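Local coordinates for beta-galacturonidase (Eisenbergiella tayi, PDB 6NCW), which hydrolyses beta-galacturonides as a glycoside hydrolase of family 2, whose members are generally assigned beta-glucuronidase activity, at residues A19-H24 with A37-C42; K73-T78 with G136-G141; A56-E61 with V114-S119; A79-D84 with F98-K103. One frame throughout, in Å; residues are numbered along the deposited sequence.

Contact 1 of 4, residues A19-H24 with A37-C42; sequences ALWNFH and APVPGC
Four backbone hydrogen bonds tie Ala19 and Trp21 to Val39 and Ala37. Ala19 and Val39 form one antiparallel hydrogen-bonded pair, in which Val39 N gives the shorter bond, 2.9 Å to Ala19 O, and Ala19 N binds Val39 O in return. Trp21 and Ala37 form the other, and the bond from Ala37 N to Trp21 O is nearly straight, with 171° at the hydrogen. Between them Leu20 and Pro38 make a non-hydrogen-bonded pair, a position that suits proline because no N-H is needed there. The CA of Leu20 still leans on Ala37 O through a CA-H...O contact of 3.2 Å.

The apolar contacts fall on both faces of the hairpin. Val39 lays CG2, the branch anti to its carbonyl carbon, over one face of the Trp21 indole, a CH-pi contact 3.6 Å from the centroid of the five-membered ring and only 12° off its normal. CB of Val39 comes within 3.7 Å of Trp21 NE1, which donates to Leu16 O. Farther along, Phe23 CB meets Ala37 CB at 3.6 Å. On the face of Leu20 and Pro38 the touch is lighter, Leu20 CD2 lying 4.4 Å from Pro38 CB.

The hairpin of strands 19-26 and 35-39 forms one edge of a six-stranded antiparallel sheet, with strand 35-39 outermost in this chain. Strand 55-63 flanks strand 19-26 and sends Tyr58 against Trp21 and Phe23, while Leu20 and Pro38 pack against Gln326 and Gln294, respectively, of a second subunit.

Contact 2 of 4, residues K73-T78 with G136-G141; sequences KGVSHT and GGISRG
The guanidinium of Arg140 has water 1 at its edge, in its plane, and Lys73 O lies obliquely to it. NH1 of Arg140 donates to water 1 over 3.1 Å, and the same water donates to Lys73 O, so a bridge links the side chain to the facing backbone. NH2 is engaged by Glu279 in a salt bridge. The extended chain of Arg140 passes beside the backbone of the 73-78 loop, its CB 3.6 Å from Lys73 CB. The other flat group, the His77 ring, has Thr78 OG1 at its edge and His127 stacked on it.

Backbone bonds fasten the two loops at several points. Lys73 N donates to Gly141 O, with 171° at the hydrogen. Gly74 O accepts from Arg140 N and, weakly, from Ser139 N. Ser76 and Gly137 form a single antiparallel bridge, in which Ser76 N reaches Gly137 O at 2.7 Å and Gly137 N returns to a lone pair of Ser76 O. The backbone angles of Gly137 would jam a side chain against the preceding carbonyl. The hydroxyls of Ser76 and Ser139 add a hydrogen bond of 2.8 Å.

These buried loops lie at the ends of strands from both sheets of the domain: the loop 73-78 crosses from strand 68-72 to strand 78-83, and the loop 136-141 leads into strand 142-147. Val75 and Ile138 pack against strand 109-117.

Contact 3 of 4, residues A56-E61 with V114-S119; sequences ASYSRE and VIADNS
Ile115 has CG1 beside its backbone N (chi1 -46°), and the turn at chi2 (-68°) carries CD1 to 3.9 Å from Ser57 CB. On the other face of the sheet, Tyr58 has CG anti to its carbonyl carbon (chi1 -69°); Val114 O lies at the edge of its ring, near the ring plane, and its CE2 comes 4.4 Å from Ala116 CB in an oblique approach. Glu113 binds Ser57 OG, and the hydroxyl of Tyr58 is hydrogen-bonded to that of Tyr46.

Between these two faces the backbones pair in regular antiparallel register. Ala56 with Ala116 and Tyr58 with Val114 are hydrogen-bonded pairs; Tyr58 N donates almost perfectly straight to Val114 O at 2.8 Å, and Val114 N answers with a 2.7 Å bond to Tyr58 O. Ser57 and Ile115 make the intervening non-hydrogen-bonded pair, where Ile115 CA approaches Ala56 O in a CA-H...O contact. The pairing joins two central strands, 55-63 and 109-117, of a six-stranded sheet in the beta-sandwich domain at the N-terminal end of this family 2 hydrolase.

Strand 109-117 ends in an Asx turn. Asp117 OD1 accepts from Ser119 N at 2.9 Å, from above the carboxylate plane, and from Ser119 OG through its syn lone pair, so two bonds from one residue grip a single oxygen. Ser119 O accepts a hydrogen bond from His77 NE2.

Contact 4 of 4, residues A79-D84 with F98-K103; sequences ASVLVD and FDVVLK
Ala79 sets its CB against the far end of Phe98, 3.8 Å from CZ, in an approach oblique to the ring. Phe98 carries its CG between the backbone N and the carbonyl carbon (chi1 63°), and from there its ring spans much of the gap between the two strands. His91 stacks on this ring and Phe72 also meets it.

Two residues on, Val81 has two neighbours. Its CG2 lies at the edge of the Phe98 ring, near the ring plane and 4.1 Å from CE2, and also touches Val100 CG2 at 4.2 Å. Val81 points past Phe98 and Val100 as they point past it, and the groups meet alongside one another. Each valine offers the CG2 that stands anti to its carbonyl carbon.

Val83 meets its partner differently: it and Leu102 reach for each other tip to tip. Leu102 CD1 fits against the fork of the valine, 3.8 Å from CG2 and 3.9 Å from CG1. Val88 packs beside both residues, and Leu112 also touches Val83.

The two strands run 24° from parallel, with their axes 9.5 Å apart at closest approach, and every touch between them is apolar. Strand 78-83 belongs to the six-stranded sheet and strand 98-105 to the four-stranded one. Their inward-facing residues therefore meet across the hydrophobic interior of a beta-sandwich, the jelly-roll-like N-terminal domain found in family 2 glycoside hydrolases.

In the fold
Contacts 1 and 3 are laid side by side in one sheet, since strands 19-26 and 55-63 are neighbours: Asn22 N lies 2.8 Å from Ser59 O. Contact 4 joins the same sheet through strand 78-83, where Ile115 N is 2.8 Å from Ser80 O, and links it to the second sheet. Contact 2 gathers the loop ends beside all three: Ile138 packs on Trp21 and Val39 of contact 1, His77 binds Ser119 of contact 3, and Val75 touches Phe98 of contact 4. In contact 2 the side chain of Arg140 is about 11 Å from that of His312, which binds galacturonate in a structure of this enzyme, though none is bound to this chain; the other contacts lie away from that site.

Contact 1 of 4, residues A19-H24 with A37-C42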
loop_
_atom_site.group_PDB
_atom_site.type_symbol
_atom_site.label_atom_id
_atom_site.label_comp_id
_atom_site.label_asym_id
_atom_site.label_seq_id
_atom_site.Cartn_x
_atom_site.Cartn_y
_atom_site.Cartn_z
ATOM N N ALA A 19 -18.450 17.397 -24.198
ATOM C CA ALA A 19 -18.029 17.140 -25.569
ATOM C C ALA A 19 -16.512 17.154 -25.609
ATOM O O ALA A 19 -15.852 17.620 -24.679
ATOM C CB ALA A 19 -18.606 18.186 -26.546
ATOM N N LEU A 20 -15.960 16.651 -26.709
ATOM C CA LEU A 20 -14.537 16.776 -26.973
ATOM C C LEU A 20 -14.283 18.065 -27.755
ATOM O O LEU A 20 -14.967 18.337 -28.747
ATOM C CB LEU A 20 -14.025 15.553 -27.745
ATOM C CG LEU A 20 -14.301 14.169 -27.143
ATOM C CD1 LEU A 20 -13.576 13.086 -27.915
ATOM C CD2 LEU A 20 -13.895 14.123 -25.668
ATOM N N TRP A 21 -13.321 18.865 -27.289
ATOM C CA TRP A 21 -12.791 20.000 -28.027
ATOM C C TRP A 21 -11.362 19.691 -28.449
ATOM O O TRP A 21 -10.725 18.774 -27.926
ATOM C CB TRP A 21 -12.771 21.288 -27.196
ATOM C CG TRP A 21 -14.076 21.823 -26.678
ATOM C CD1 TRP A 21 -15.214 21.120 -26.364
ATOM C CD2 TRP A 21 -14.363 23.199 -26.404
ATOM N NE1 TRP A 21 -16.195 21.990 -25.906
ATOM C CE2 TRP A 21 -15.691 23.268 -25.926
ATOM C CE3 TRP A 21 -13.617 24.387 -26.515
ATOM C CZ2 TRP A 21 -16.281 24.466 -25.555
ATOM C CZ3 TRP A 21 -14.207 25.576 -26.144
ATOM C CH2 TRP A 21 -15.526 25.607 -25.663
ATOM N N ASN A 22 -10.846 20.480 -29.384
ATOM C CA ASN A 22 -9.447 20.347 -29.763
ATOM C C ASN A 22 -8.590 21.118 -28.779
ATOM O O ASN A 22 -8.910 22.257 -28.433
ATOM C CB ASN A 22 -9.211 20.867 -31.180
ATOM C CG ASN A 22 -9.689 19.900 -32.229
ATOM O OD1 ASN A 22 -9.660 18.687 -32.032
ATOM N ND2 ASN A 22 -10.130 20.428 -33.349
ATOM N N PHE A 23 -7.483 20.492 -28.354
ATOM C CA PHE A 23 -6.631 20.987 -27.286
ATOM C C PHE A 23 -5.167 20.910 -27.689
ATOM O O PHE A 23 -4.714 19.900 -28.230
ATOM C CB PHE A 23 -6.851 20.172 -25.992
ATOM C CG PHE A 23 -5.885 20.510 -24.868
ATOM C CD1 PHE A 23 -4.754 19.730 -24.637
ATOM C CD2 PHE A 23 -6.132 21.584 -24.026
ATOM C CE1 PHE A 23 -3.875 20.030 -23.586
ATOM C CE2 PHE A 23 -5.260 21.893 -22.981
ATOM C CZ PHE A 23 -4.131 21.112 -22.756
ATOM N N HIS A 24 -4.426 21.976 -27.395
ATOM C CA HIS A 24 -2.976 21.944 -27.483
ATOM C C HIS A 24 -2.411 23.030 -26.569
ATOM O O HIS A 24 -3.037 24.076 -26.379
ATOM C CB HIS A 24 -2.489 22.105 -28.937
ATOM C CG HIS A 24 -2.858 23.403 -29.576
ATOM N ND1 HIS A 24 -2.087 24.539 -29.451
ATOM C CD2 HIS A 24 -3.902 23.739 -30.369
ATOM C CE1 HIS A 24 -2.644 25.522 -30.134
ATOM N NE2 HIS A 24 -3.749 25.063 -30.695
ATOM N N ALA A 37 -9.757 16.585 -26.219
ATOM C CA ALA A 37 -9.816 16.670 -24.781
ATOM C C ALA A 37 -11.255 16.852 -24.314
ATOM O O ALA A 37 -12.066 17.462 -25.019
ATOM C CB ALA A 37 -8.963 17.839 -24.277
ATOM N N PRO A 38 -11.609 16.326 -23.140
ATOM C CA PRO A 38 -12.967 16.539 -22.618
ATOM C C PRO A 38 -13.179 17.940 -22.054
ATOM O O PRO A 38 -12.303 18.524 -21.410
ATOM C CB PRO A 38 -13.081 15.484 -21.512
ATOM C CG PRO A 38 -11.663 15.276 -21.054
ATOM C CD PRO A 38 -10.826 15.391 -22.308
ATOM N N VAL A 39 -14.378 18.470 -22.282
ATOM C CA VAL A 39 -14.835 19.696 -21.642
ATOM C C VAL A 39 -16.189 19.369 -21.031
ATOM O O VAL A 39 -17.084 18.892 -21.732
ATOM C CB VAL A 39 -14.953 20.872 -22.629
ATOM C CG1 VAL A 39 -15.587 22.085 -21.954
ATOM C CG2 VAL A 39 -13.572 21.253 -23.197
ATOM N N PRO A 40 -16.394 19.561 -19.709
ATOM C CA PRO A 40 -15.420 20.028 -18.710
ATOM C C PRO A 40 -14.247 19.069 -18.513
ATOM O O PRO A 40 -14.378 17.875 -18.809
ATOM C CB PRO A 40 -16.243 20.114 -17.415
ATOM C CG PRO A 40 -17.341 19.127 -17.617
ATOM C CD PRO A 40 -17.682 19.201 -19.089
ATOM N N GLY A 41 -13.128 19.599 -18.036
ATOM C CA GLY A 41 -11.935 18.788 -17.787
ATOM C C GLY A 41 -10.799 19.667 -17.299
ATOM O O GLY A 41 -10.821 20.895 -17.445
ATOM N N CYS A 42 -9.800 19.017 -16.713
ATOM C CA CYS A 42 -8.561 19.685 -16.327
ATOM C C CYS A 42 -7.419 19.009 -17.056
ATOM O O CYS A 42 -7.354 17.777 -17.085
ATOM C CB CYS A 42 -8.325 19.613 -14.814
ATOM S SG CYS A 42 -9.574 20.501 -13.894
#

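Contact 2 of 4, residues K73-T78 with G136-G141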
loop_
_atom_site.group_PDB
_atom_site.type_symbol
_atom_site.label_atom_id
_atom_site.label_comp_id
_atom_site.label_asym_id
_atom_site.label_seq_id
_atom_site.Cartn_x
_atom_site.Cartn_y
_atom_site.Cartn_z
ATOM N N LYS A 73 -19.031 28.522 -17.214
ATOM C CA LYS A 73 -19.249 28.296 -15.789
ATOM C C LYS A 73 -17.946 28.228 -14.995
ATOM O O LYS A 73 -17.962 28.481 -13.788
ATOM C CB LYS A 73 -20.052 27.013 -15.569
ATOM C CG LYS A 73 -21.504 27.090 -16.044
ATOM C CD LYS A 73 -22.323 28.075 -15.223
ATOM C CE LYS A 73 -23.804 28.001 -15.634
ATOM N NZ LYS A 73 -24.658 28.963 -14.886
ATOM N N GLY A 74 -16.833 27.884 -15.633
ATOM C CA GLY A 74 -15.541 28.020 -15.002
ATOM C C GLY A 74 -14.401 27.693 -15.942
ATOM O O GLY A 74 -14.406 26.643 -16.582
ATOM N N VAL A 75 -13.416 28.580 -16.035
ATOM C CA VAL A 75 -12.181 28.323 -16.768
ATOM C C VAL A 75 -11.027 28.528 -15.792
ATOM O O VAL A 75 -10.893 29.615 -15.208
ATOM C CB VAL A 75 -12.031 29.241 -17.996
ATOM C CG1 VAL A 75 -10.729 28.932 -18.732
ATOM C CG2 VAL A 75 -13.245 29.130 -18.952
ATOM N N SER A 76 -10.183 27.497 -15.628
ATOM C CA SER A 76 -9.091 27.530 -14.655
ATOM C C SER A 76 -7.789 27.992 -15.306
ATOM O O SER A 76 -7.319 27.360 -16.254
ATOM C CB SER A 76 -8.879 26.145 -14.036
ATOM O OG SER A 76 -9.988 25.735 -13.261
ATOM N N HIS A 77 -7.193 29.080 -14.801
ATOM C CA HIS A 77 -7.848 30.049 -13.922
ATOM C C HIS A 77 -7.983 31.425 -14.619
ATOM O O HIS A 77 -8.726 32.284 -14.172
ATOM C CB HIS A 77 -7.104 30.193 -12.584
ATOM C CG HIS A 77 -5.674 30.619 -12.698
ATOM N ND1 HIS A 77 -5.284 31.791 -13.311
ATOM C CD2 HIS A 77 -4.541 30.052 -12.224
ATOM C CE1 HIS A 77 -3.972 31.916 -13.232
ATOM N NE2 HIS A 77 -3.496 30.877 -12.568
ATOM N N THR A 78 -7.276 31.613 -15.733
ATOM C CA THR A 78 -7.343 32.843 -16.511
ATOM C C THR A 78 -7.744 32.508 -17.944
ATOM O O THR A 78 -7.133 31.634 -18.566
ATOM C CB THR A 78 -5.990 33.566 -16.448
ATOM O OG1 THR A 78 -5.716 33.913 -15.075
ATOM C CG2 THR A 78 -5.982 34.831 -17.308
ATOM N N GLY A 136 -5.552 23.718 -14.748
ATOM C CA GLY A 136 -5.726 24.424 -16.012
ATOM C C GLY A 136 -6.822 23.752 -16.812
ATOM O O GLY A 136 -6.895 22.522 -16.861
ATOM N N GLY A 137 -7.677 24.563 -17.429
ATOM C CA GLY A 137 -8.639 24.012 -18.358
ATOM C C GLY A 137 -10.026 24.592 -18.236
ATOM O O GLY A 137 -10.280 25.484 -17.419
ATOM N N ILE A 138 -10.933 24.099 -19.073
ATOM C CA ILE A 138 -12.339 24.486 -19.017
ATOM C C ILE A 138 -12.979 23.496 -18.052
ATOM O O ILE A 138 -13.487 22.443 -18.453
ATOM C CB ILE A 138 -13.000 24.467 -20.395
ATOM C CG1 ILE A 138 -12.141 25.236 -21.419
ATOM C CG2 ILE A 138 -14.401 25.035 -20.307
ATOM C CD1 ILE A 138 -12.812 25.395 -22.794
ATOM N N SER A 139 -12.968 23.851 -16.768
ATOM C CA SER A 139 -13.273 22.923 -15.687
ATOM C C SER A 139 -14.757 22.834 -15.332
ATOM O O SER A 139 -15.135 21.933 -14.563
ATOM C CB SER A 139 -12.457 23.310 -14.442
ATOM O OG SER A 139 -12.424 24.721 -14.269
ATOM N N ARG A 140 -15.596 23.749 -15.829
ATOM C CA ARG A 140 -17.054 23.653 -15.717
ATOM C C ARG A 140 -17.656 23.961 -17.092
ATOM O O ARG A 140 -16.938 24.251 -18.049
ATOM C CB ARG A 140 -17.603 24.584 -14.619
ATOM C CG ARG A 140 -17.041 24.302 -13.228
ATOM C CD ARG A 140 -17.567 25.274 -12.193
ATOM N NE ARG A 140 -16.819 25.148 -10.942
ATOM C CZ ARG A 140 -16.808 26.061 -9.975
ATOM N NH1 ARG A 140 -17.516 27.180 -10.106
ATOM N NH2 ARG A 140 -16.076 25.862 -8.880
ATOM N N GLY A 141 -18.976 23.871 -17.205
ATOM C CA GLY A 141 -19.617 23.789 -18.509
ATOM C C GLY A 141 -19.596 25.085 -19.304
ATOM O O GLY A 141 -19.173 26.144 -18.834
HETATM O O HOH W 1 -19.862 27.764 -12.123
HETATM O O HOH W 2 -16.468 27.267 -18.527
#

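Contact 3 of 4, residues A56-E61 with V114-S119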
loop_
_atom_site.group_PDB
_atom_site.type_symbol
_atom_site.label_atom_id
_atom_site.label_comp_id
_atom_site.label_asym_id
_atom_site.label_seq_id
_atom_site.Cartn_x
_atom_site.Cartn_y
_atom_site.Cartn_z
ATOM N N ALA A 56 -2.825 27.120 -22.645
ATOM C CA ALA A 56 -3.214 26.111 -23.615
ATOM C C ALA A 56 -4.461 26.597 -24.341
ATOM O O ALA A 56 -5.172 27.475 -23.855
ATOM C CB ALA A 56 -3.452 24.759 -22.945
ATOM N N SER A 57 -4.721 26.034 -25.518
ATOM C CA SER A 57 -5.866 26.449 -26.325
ATOM C C SER A 57 -6.892 25.327 -26.442
ATOM O O SER A 57 -6.542 24.188 -26.769
ATOM C CB SER A 57 -5.423 26.899 -27.722
ATOM O OG SER A 57 -6.378 26.508 -28.694
ATOM N N TYR A 58 -8.159 25.665 -26.202
ATOM C CA TYR A 58 -9.304 24.802 -26.478
ATOM C C TYR A 58 -10.133 25.404 -27.606
ATOM O O TYR A 58 -10.428 26.601 -27.588
ATOM C CB TYR A 58 -10.214 24.656 -25.249
ATOM C CG TYR A 58 -9.654 23.872 -24.076
ATOM C CD1 TYR A 58 -10.086 22.567 -23.822
ATOM C CD2 TYR A 58 -8.736 24.446 -23.195
ATOM C CE1 TYR A 58 -9.601 21.846 -22.736
ATOM C CE2 TYR A 58 -8.241 23.722 -22.105
ATOM C CZ TYR A 58 -8.679 22.427 -21.885
ATOM O OH TYR A 58 -8.193 21.693 -20.815
ATOM N N SER A 59 -10.553 24.579 -28.565
ATOM C CA SER A 59 -11.355 25.111 -29.655
ATOM C C SER A 59 -12.361 24.080 -30.145
ATOM O O SER A 59 -12.155 22.866 -30.025
ATOM C CB SER A 59 -10.462 25.590 -30.808
ATOM O OG SER A 59 -9.442 24.640 -31.091
ATOM N N ARG A 60 -13.459 24.590 -30.691
ATOM C CA ARG A 60 -14.486 23.804 -31.366
ATOM C C ARG A 60 -15.267 24.754 -32.269
ATOM O O ARG A 60 -14.985 25.952 -32.324
ATOM C CB ARG A 60 -15.422 23.122 -30.369
ATOM C CG ARG A 60 -16.220 24.091 -29.506
ATOM C CD ARG A 60 -17.444 23.370 -28.901
ATOM N NE ARG A 60 -18.432 23.061 -29.936
ATOM C CZ ARG A 60 -19.434 22.188 -29.809
ATOM N NH1 ARG A 60 -19.607 21.505 -28.682
ATOM N NH2 ARG A 60 -20.264 21.990 -30.826
ATOM N N GLU A 61 -16.275 24.222 -32.953
ATOM C CA GLU A 61 -17.149 25.047 -33.772
ATOM C C GLU A 61 -18.563 25.046 -33.212
ATOM O O GLU A 61 -18.976 24.138 -32.482
ATOM C CB GLU A 61 -17.160 24.568 -35.228
ATOM C CG GLU A 61 -15.809 24.684 -35.932
ATOM C CD GLU A 61 -15.874 24.230 -37.387
ATOM O OE1 GLU A 61 -16.738 23.376 -37.712
ATOM O OE2 GLU A 61 -15.073 24.736 -38.210
ATOM N N VAL A 114 -10.830 29.113 -26.700
ATOM C CA VAL A 114 -10.597 29.587 -25.345
ATOM C C VAL A 114 -9.132 29.347 -25.015
ATOM O O VAL A 114 -8.640 28.218 -25.134
ATOM C CB VAL A 114 -11.509 28.882 -24.332
ATOM C CG1 VAL A 114 -11.293 29.450 -22.937
ATOM C CG2 VAL A 114 -12.948 29.019 -24.756
ATOM N N ILE A 115 -8.431 30.410 -24.637
ATOM C CA ILE A 115 -7.070 30.298 -24.124
ATOM C C ILE A 115 -7.194 30.228 -22.605
ATOM O O ILE A 115 -7.655 31.182 -21.969
ATOM C CB ILE A 115 -6.187 31.477 -24.555
ATOM C CG1 ILE A 115 -6.346 31.787 -26.053
ATOM C CG2 ILE A 115 -4.726 31.199 -24.210
ATOM C CD1 ILE A 115 -5.805 30.713 -26.939
ATOM N N ALA A 116 -6.822 29.091 -22.028
ATOM C CA ALA A 116 -6.820 28.901 -20.583
ATOM C C ALA A 116 -5.393 28.940 -20.077
ATOM O O ALA A 116 -4.479 28.425 -20.729
ATOM C CB ALA A 116 -7.464 27.568 -20.188
ATOM N N ASP A 117 -5.214 29.518 -18.894
ATOM C CA ASP A 117 -3.898 29.760 -18.330
ATOM C C ASP A 117 -3.952 29.511 -16.825
ATOM O O ASP A 117 -4.798 30.091 -16.144
ATOM C CB ASP A 117 -3.472 31.202 -18.625
ATOM C CG ASP A 117 -2.065 31.497 -18.184
ATOM O OD1 ASP A 117 -1.348 30.555 -17.748
ATOM O OD2 ASP A 117 -1.668 32.676 -18.285
ATOM N N ASN A 118 -3.063 28.647 -16.316
ATOM C CA ASN A 118 -2.958 28.388 -14.880
ATOM C C ASN A 118 -1.619 28.850 -14.295
ATOM O O ASN A 118 -1.253 28.446 -13.179
ATOM C CB ASN A 118 -3.224 26.900 -14.573
ATOM C CG ASN A 118 -2.130 25.960 -15.072
ATOM O OD1 ASN A 118 -1.193 26.360 -15.769
ATOM N ND2 ASN A 118 -2.266 24.679 -14.726
ATOM N N SER A 119 -0.892 29.699 -15.021
ATOM C CA SER A 119 0.378 30.238 -14.547
ATOM C C SER A 119 0.205 30.992 -13.237
ATOM O O SER A 119 -0.811 31.654 -13.002
ATOM C CB SER A 119 0.979 31.204 -15.574
ATOM O OG SER A 119 1.246 30.561 -16.808
#

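Contact 4 of 4, residues A79-D84 with F98-K103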
loop_
_atom_site.group_PDB
_atom_site.type_symbol
_atom_site.label_atom_id
_atom_site.label_comp_id
_atom_site.label_asym_id
_atom_site.label_seq_id
_atom_site.Cartn_x
_atom_site.Cartn_y
_atom_site.Cartn_z
ATOM N N ALA A 79 -8.759 33.208 -18.470
ATOM C CA ALA A 79 -9.388 32.869 -19.748
ATOM C C ALA A 79 -9.332 34.027 -20.734
ATOM O O ALA A 79 -9.476 35.185 -20.344
ATOM C CB ALA A 79 -10.869 32.484 -19.557
ATOM N N SER A 80 -9.148 33.700 -22.013
ATOM C CA SER A 80 -9.382 34.609 -23.133
ATOM C C SER A 80 -10.240 33.884 -24.160
ATOM O O SER A 80 -9.897 32.776 -24.589
ATOM C CB SER A 80 -8.088 35.081 -23.799
ATOM O OG SER A 80 -7.314 35.856 -22.915
ATOM N N VAL A 81 -11.343 34.511 -24.553
ATOM C CA VAL A 81 -12.317 33.918 -25.459
ATOM C C VAL A 81 -12.202 34.604 -26.815
ATOM O O VAL A 81 -12.261 35.835 -26.905
ATOM C CB VAL A 81 -13.746 34.050 -24.915
ATOM C CG1 VAL A 81 -14.695 33.350 -25.846
ATOM C CG2 VAL A 81 -13.846 33.487 -23.490
ATOM N N LEU A 82 -12.030 33.810 -27.863
ATOM C CA LEU A 82 -11.952 34.305 -29.230
ATOM C C LEU A 82 -13.041 33.629 -30.044
ATOM O O LEU A 82 -13.175 32.399 -30.000
ATOM C CB LEU A 82 -10.588 34.026 -29.862
ATOM C CG LEU A 82 -9.334 34.692 -29.282
ATOM C CD1 LEU A 82 -8.823 33.928 -28.072
ATOM C CD2 LEU A 82 -8.249 34.769 -30.354
ATOM N N VAL A 83 -13.816 34.433 -30.772
ATOM C CA VAL A 83 -14.842 33.951 -31.694
ATOM C C VAL A 83 -14.452 34.417 -33.096
ATOM O O VAL A 83 -14.198 35.610 -33.307
ATOM C CB VAL A 83 -16.238 34.461 -31.311
ATOM C CG1 VAL A 83 -17.242 34.162 -32.422
ATOM C CG2 VAL A 83 -16.692 33.834 -29.975
ATOM N N ASP A 84 -14.354 33.472 -34.034
ATOM C CA ASP A 84 -13.918 33.760 -35.402
ATOM C C ASP A 84 -12.603 34.532 -35.418
ATOM O O ASP A 84 -12.382 35.411 -36.249
ATOM C CB ASP A 84 -14.999 34.517 -36.178
ATOM C CG ASP A 84 -16.293 33.726 -36.285
ATOM O OD1 ASP A 84 -17.381 34.322 -36.156
ATOM O OD2 ASP A 84 -16.207 32.491 -36.473
ATOM N N PHE A 98 -18.857 33.422 -15.874
ATOM C CA PHE A 98 -18.804 34.685 -16.609
ATOM C C PHE A 98 -19.436 34.452 -17.973
ATOM O O PHE A 98 -19.702 33.311 -18.359
ATOM C CB PHE A 98 -17.365 35.231 -16.744
ATOM C CG PHE A 98 -16.411 34.330 -17.550
ATOM C CD1 PHE A 98 -15.800 33.229 -16.960
ATOM C CD2 PHE A 98 -16.113 34.617 -18.876
ATOM C CE1 PHE A 98 -14.911 32.427 -17.679
ATOM C CE2 PHE A 98 -15.235 33.824 -19.608
ATOM C CZ PHE A 98 -14.626 32.722 -19.006
ATOM N N ASP A 99 -19.691 35.535 -18.707
ATOM C CA ASP A 99 -20.296 35.380 -20.026
ATOM C C ASP A 99 -19.695 36.359 -21.031
ATOM O O ASP A 99 -19.090 37.373 -20.671
ATOM C CB ASP A 99 -21.840 35.520 -19.982
ATOM C CG ASP A 99 -22.327 36.948 -19.658
ATOM O OD1 ASP A 99 -21.541 37.917 -19.688
ATOM O OD2 ASP A 99 -23.533 37.094 -19.367
ATOM N N VAL A 100 -19.867 36.020 -22.307
ATOM C CA VAL A 100 -19.529 36.877 -23.436
ATOM C C VAL A 100 -20.800 37.078 -24.240
ATOM O O VAL A 100 -21.493 36.103 -24.561
ATOM C CB VAL A 100 -18.431 36.261 -24.318
ATOM C CG1 VAL A 100 -18.152 37.147 -25.521
ATOM C CG2 VAL A 100 -17.167 36.035 -23.505
ATOM N N VAL A 101 -21.114 38.332 -24.550
ATOM C CA VAL A 101 -22.295 38.685 -25.330
ATOM C C VAL A 101 -21.841 39.304 -26.645
ATOM O O VAL A 101 -21.003 40.210 -26.656
ATOM C CB VAL A 101 -23.216 39.640 -24.555
ATOM C CG1 VAL A 101 -24.375 40.072 -25.441
ATOM C CG2 VAL A 101 -23.723 38.951 -23.285
ATOM N N LEU A 102 -22.387 38.804 -27.751
ATOM C CA LEU A 102 -21.969 39.211 -29.086
ATOM C C LEU A 102 -23.179 39.658 -29.883
ATOM O O LEU A 102 -24.157 38.913 -30.002
ATOM C CB LEU A 102 -21.264 38.076 -29.822
ATOM C CG LEU A 102 -19.844 37.828 -29.338
ATOM C CD1 LEU A 102 -19.200 36.741 -30.168
ATOM C CD2 LEU A 102 -19.057 39.126 -29.399
ATOM N N LYS A 103 -23.096 40.855 -30.449
ATOM C CA LYS A 103 -24.229 41.453 -31.135
ATOM C C LYS A 103 -24.184 41.119 -32.617
ATOM O O LYS A 103 -23.143 41.270 -33.264
ATOM C CB LYS A 103 -24.248 42.965 -30.914
ATOM C CG LYS A 103 -24.750 43.353 -29.529
ATOM C CD LYS A 103 -24.469 44.816 -29.206
ATOM C CE LYS A 103 -25.261 45.263 -27.988
ATOM N NZ LYS A 103 -25.023 46.692 -27.647
#